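Local coordinates for probable succinyl-CoA:3-ketoacid coenzyme A transferase subunit B (Bacillus subtilis, PDB 3CDK), which probably catalyses the transfer of coenzyme A from succinyl-CoA to a 3-oxo acid, giving a 3-oxoacyl-CoA and succinate, at residues Thr176-Phe181 and Ile199-Glu204. Residues are numbered along the deposited sequence; the frame is centred on the assembly and turned at random.
Sequences TDLAVF and IEEVYE
Glu-201 and Val-202 of the short helix 199-204 pack against Leu-178, Ala-179 and Phe-181, where a tight turn between antiparallel strands 173-175 and 179-184 runs into the second of them. Within the coenzyme A transferase fold, away from the predicted active site, this is a short helix packed on a beta-hairpin turn and its second strand, burying 171 Å² in all; the closest CA pair, Leu-178 and Val-202, is 7.4 Å apart. Glu-201 leads with an extended side chain, CG anti to the backbone N (chi1 -176°), which crosses that of Leu-178 at about a right angle. Its OE2 lies 4.1 Å from Leu-178 CG, a loose contact, while the same oxygen forms a salt bridge with Lys-205. The next residue, Val-202, turns one methyl to each of two strand residues: CG2 lies a loose 4.4 Å from Ala-179 CB, and CG1 meets the Phe-181 ring. On the strand side, Thr-176 OG1 accepts from Ala-179 N (2.7 Å), an ST motif, and from Leu-178 N, an ST turn. Phe-181, with CG anti to its own carbonyl carbon (chi1 -70°), also touches Met-188 and Leu-190 of strand 187-193, and its CZ lies 3.7 Å from Val-202 CG1, which approaches the ring obliquely.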
ATOM      1  N   THR B 176     -22.300   2.503 -29.240  1.00 43.26           N
ATOM      2  CA  THR B 176     -23.695   2.802 -28.970  1.00 44.64           C
ATOM      3  C   THR B 176     -24.553   1.700 -29.563  1.00 46.48           C
ATOM      4  O   THR B 176     -24.027   0.690 -30.009  1.00 46.50           O
ATOM      5  CB  THR B 176     -24.130   4.186 -29.530  1.00 45.30           C
ATOM      6  OG1 THR B 176     -24.131   4.177 -30.977  1.00 46.71           O
ATOM      7  CG2 THR B 176     -23.252   5.285 -28.993  1.00 41.95           C
ATOM      8  N   ASP B 177     -25.868   1.889 -29.538  1.00 48.15           N
ATOM      9  CA  ASP B 177     -26.789   0.973 -30.191  1.00 51.08           C
ATOM     10  C   ASP B 177     -26.751   1.244 -31.679  1.00 53.25           C
ATOM     11  O   ASP B 177     -27.312   0.489 -32.477  1.00 54.73           O
ATOM     12  CB  ASP B 177     -28.224   1.160 -29.664  1.00 51.12           C
ATOM     13  CG  ASP B 177     -28.601   2.630 -29.460  1.00 50.88           C
ATOM     14  OD1 ASP B 177     -27.705   3.469 -29.185  1.00 48.64           O
ATOM     15  OD2 ASP B 177     -29.804   2.942 -29.565  1.00 51.59           O
ATOM     16  N   LEU B 178     -26.087   2.337 -32.046  1.00 54.06           N
ATOM     17  CA  LEU B 178     -26.050   2.774 -33.440  1.00 55.55           C
ATOM     18  C   LEU B 178     -24.673   2.627 -34.063  1.00 55.57           C
ATOM     19  O   LEU B 178     -24.557   2.224 -35.237  1.00 56.65           O
ATOM     20  CB  LEU B 178     -26.509   4.229 -33.546  1.00 55.59           C
ATOM     21  CG  LEU B 178     -28.012   4.542 -33.695  1.00 58.08           C
ATOM     22  CD1 LEU B 178     -29.015   3.585 -32.976  1.00 57.60           C
ATOM     23  CD2 LEU B 178     -28.249   6.002 -33.308  1.00 57.43           C
ATOM     24  N   ALA B 179     -23.628   2.923 -33.283  1.00 53.83           N
ATOM     25  CA  ALA B 179     -22.310   3.120 -33.865  1.00 52.99           C
ATOM     26  C   ALA B 179     -21.177   2.702 -32.981  1.00 51.72           C
ATOM     27  O   ALA B 179     -21.345   2.513 -31.770  1.00 51.79           O
ATOM     28  CB  ALA B 179     -22.133   4.567 -34.260  1.00 53.28           C
ATOM     29  N   VAL B 180     -20.011   2.557 -33.598  1.00 51.34           N
ATOM     30  CA  VAL B 180     -18.788   2.437 -32.844  1.00 50.77           C
ATOM     31  C   VAL B 180     -17.867   3.600 -33.221  1.00 50.91           C
ATOM     32  O   VAL B 180     -17.728   3.930 -34.424  1.00 51.31           O
ATOM     33  CB  VAL B 180     -18.088   1.112 -33.113  1.00 51.41           C
ATOM     34  CG1 VAL B 180     -16.951   0.897 -32.084  1.00 48.95           C
ATOM     35  CG2 VAL B 180     -19.089  -0.022 -33.075  1.00 51.47           C
ATOM     36  N   PHE B 181     -17.264   4.209 -32.197  1.00 48.89           N
ATOM     37  CA  PHE B 181     -16.361   5.349 -32.363  1.00 48.70           C
ATOM     38  C   PHE B 181     -15.032   5.086 -31.714  1.00 47.62           C
ATOM     39  O   PHE B 181     -14.991   4.571 -30.610  1.00 46.73           O
ATOM     40  CB  PHE B 181     -16.931   6.606 -31.707  1.00 48.52           C
ATOM     41  CG  PHE B 181     -18.123   7.183 -32.418  1.00 50.95           C
ATOM     42  CD1 PHE B 181     -17.955   7.999 -33.541  1.00 52.25           C
ATOM     43  CD2 PHE B 181     -19.416   6.919 -31.960  1.00 50.86           C
ATOM     44  CE1 PHE B 181     -19.053   8.544 -34.190  1.00 53.60           C
ATOM     45  CE2 PHE B 181     -20.515   7.449 -32.602  1.00 52.22           C
ATOM     46  CZ  PHE B 181     -20.338   8.269 -33.716  1.00 54.09           C
ATOM     47  N   ILE B 199     -24.325   6.345 -42.275  1.00 66.94           N
ATOM     48  CA  ILE B 199     -23.525   7.490 -41.844  1.00 65.90           C
ATOM     49  C   ILE B 199     -24.446   8.701 -41.646  1.00 66.01           C
ATOM     50  O   ILE B 199     -24.320   9.438 -40.664  1.00 64.68           O
ATOM     51  CB  ILE B 199     -22.359   7.813 -42.837  1.00 66.50           C
ATOM     52  CG1 ILE B 199     -21.382   6.635 -42.971  1.00 66.53           C
ATOM     53  CG2 ILE B 199     -21.563   9.026 -42.365  1.00 66.10           C
ATOM     54  CD1 ILE B 199     -21.853   5.451 -43.833  1.00 67.77           C
ATOM     55  N   GLU B 200     -25.393   8.880 -42.566  1.00 67.86           N
ATOM     56  CA  GLU B 200     -26.359   9.959 -42.443  1.00 68.95           C
ATOM     57  C   GLU B 200     -26.997   9.921 -41.058  1.00 66.15           C
ATOM     58  O   GLU B 200     -26.781  10.819 -40.254  1.00 64.46           O
ATOM     59  CB  GLU B 200     -27.406   9.898 -43.548  1.00 71.37           C
ATOM     60  CG  GLU B 200     -27.133  10.811 -44.720  1.00 76.63           C
ATOM     61  CD  GLU B 200     -28.376  11.634 -45.098  1.00 83.62           C
ATOM     62  OE1 GLU B 200     -28.840  12.383 -44.191  1.00 84.25           O
ATOM     63  OE2 GLU B 200     -28.888  11.538 -46.269  1.00 84.42           O
ATOM     64  N   GLU B 201     -27.723   8.848 -40.769  1.00 64.69           N
ATOM     65  CA  GLU B 201     -28.388   8.687 -39.481  1.00 62.41           C
ATOM     66  C   GLU B 201     -27.512   9.118 -38.340  1.00 59.85           C
ATOM     67  O   GLU B 201     -27.974   9.822 -37.449  1.00 59.73           O
ATOM     68  CB  GLU B 201     -28.795   7.239 -39.246  1.00 62.63           C
ATOM     69  CG  GLU B 201     -29.582   7.051 -37.966  1.00 60.87           C
ATOM     70  CD  GLU B 201     -30.328   5.746 -37.917  1.00 60.71           C
ATOM     71  OE1 GLU B 201     -30.652   5.193 -38.988  1.00 65.61           O
ATOM     72  OE2 GLU B 201     -30.612   5.276 -36.806  1.00 58.20           O
ATOM     73  N   VAL B 202     -26.252   8.686 -38.374  1.00 57.54           N
ATOM     74  CA  VAL B 202     -25.286   8.974 -37.314  1.00 54.56           C
ATOM     75  C   VAL B 202     -24.894  10.453 -37.236  1.00 54.96           C
ATOM     76  O   VAL B 202     -24.657  10.951 -36.150  1.00 53.46           O
ATOM     77  CB  VAL B 202     -24.004   8.109 -37.433  1.00 53.79           C
ATOM     78  CG1 VAL B 202     -23.055   8.424 -36.267  1.00 52.10           C
ATOM     79  CG2 VAL B 202     -24.351   6.650 -37.432  1.00 52.25           C
ATOM     80  N   TYR B 203     -24.797  11.129 -38.388  1.00 57.56           N
ATOM     81  CA  TYR B 203     -24.684  12.594 -38.419  1.00 59.32           C
ATOM     82  C   TYR B 203     -25.908  13.165 -37.755  1.00 58.62           C
ATOM     83  O   TYR B 203     -25.801  13.783 -36.708  1.00 57.67           O
ATOM     84  CB  TYR B 203     -24.604  13.181 -39.839  1.00 61.24           C
ATOM     85  CG  TYR B 203     -23.278  13.078 -40.568  1.00 64.41           C
ATOM     86  CD1 TYR B 203     -22.052  13.028 -39.885  1.00 64.68           C
ATOM     87  CD2 TYR B 203     -23.247  13.067 -41.984  1.00 70.32           C
ATOM     88  CE1 TYR B 203     -20.816  12.936 -40.593  1.00 66.12           C
ATOM     89  CE2 TYR B 203     -22.030  12.990 -42.700  1.00 70.79           C
ATOM     90  CZ  TYR B 203     -20.828  12.917 -41.991  1.00 69.78           C
ATOM     91  OH  TYR B 203     -19.652  12.845 -42.701  1.00 73.32           O
ATOM     92  N   GLU B 204     -27.070  12.937 -38.362  1.00 59.63           N
ATOM     93  CA  GLU B 204     -28.329  13.450 -37.837  1.00 60.51           C
ATOM     94  C   GLU B 204     -28.396  13.240 -36.324  1.00 58.27           C
ATOM     95  O   GLU B 204     -28.860  14.107 -35.587  1.00 57.55           O
ATOM     96  CB  GLU B 204     -29.530  12.804 -38.527  1.00 61.84           C
ATOM     97  CG  GLU B 204     -29.805  13.382 -39.929  1.00 66.89           C
ATOM     98  CD  GLU B 204     -30.727  12.511 -40.819  1.00 69.83           C
ATOM     99  OE1 GLU B 204     -31.067  11.366 -40.433  1.00 70.02           O
ATOM    100  OE2 GLU B 204     -31.100  12.973 -41.921  1.00 70.39           O
TER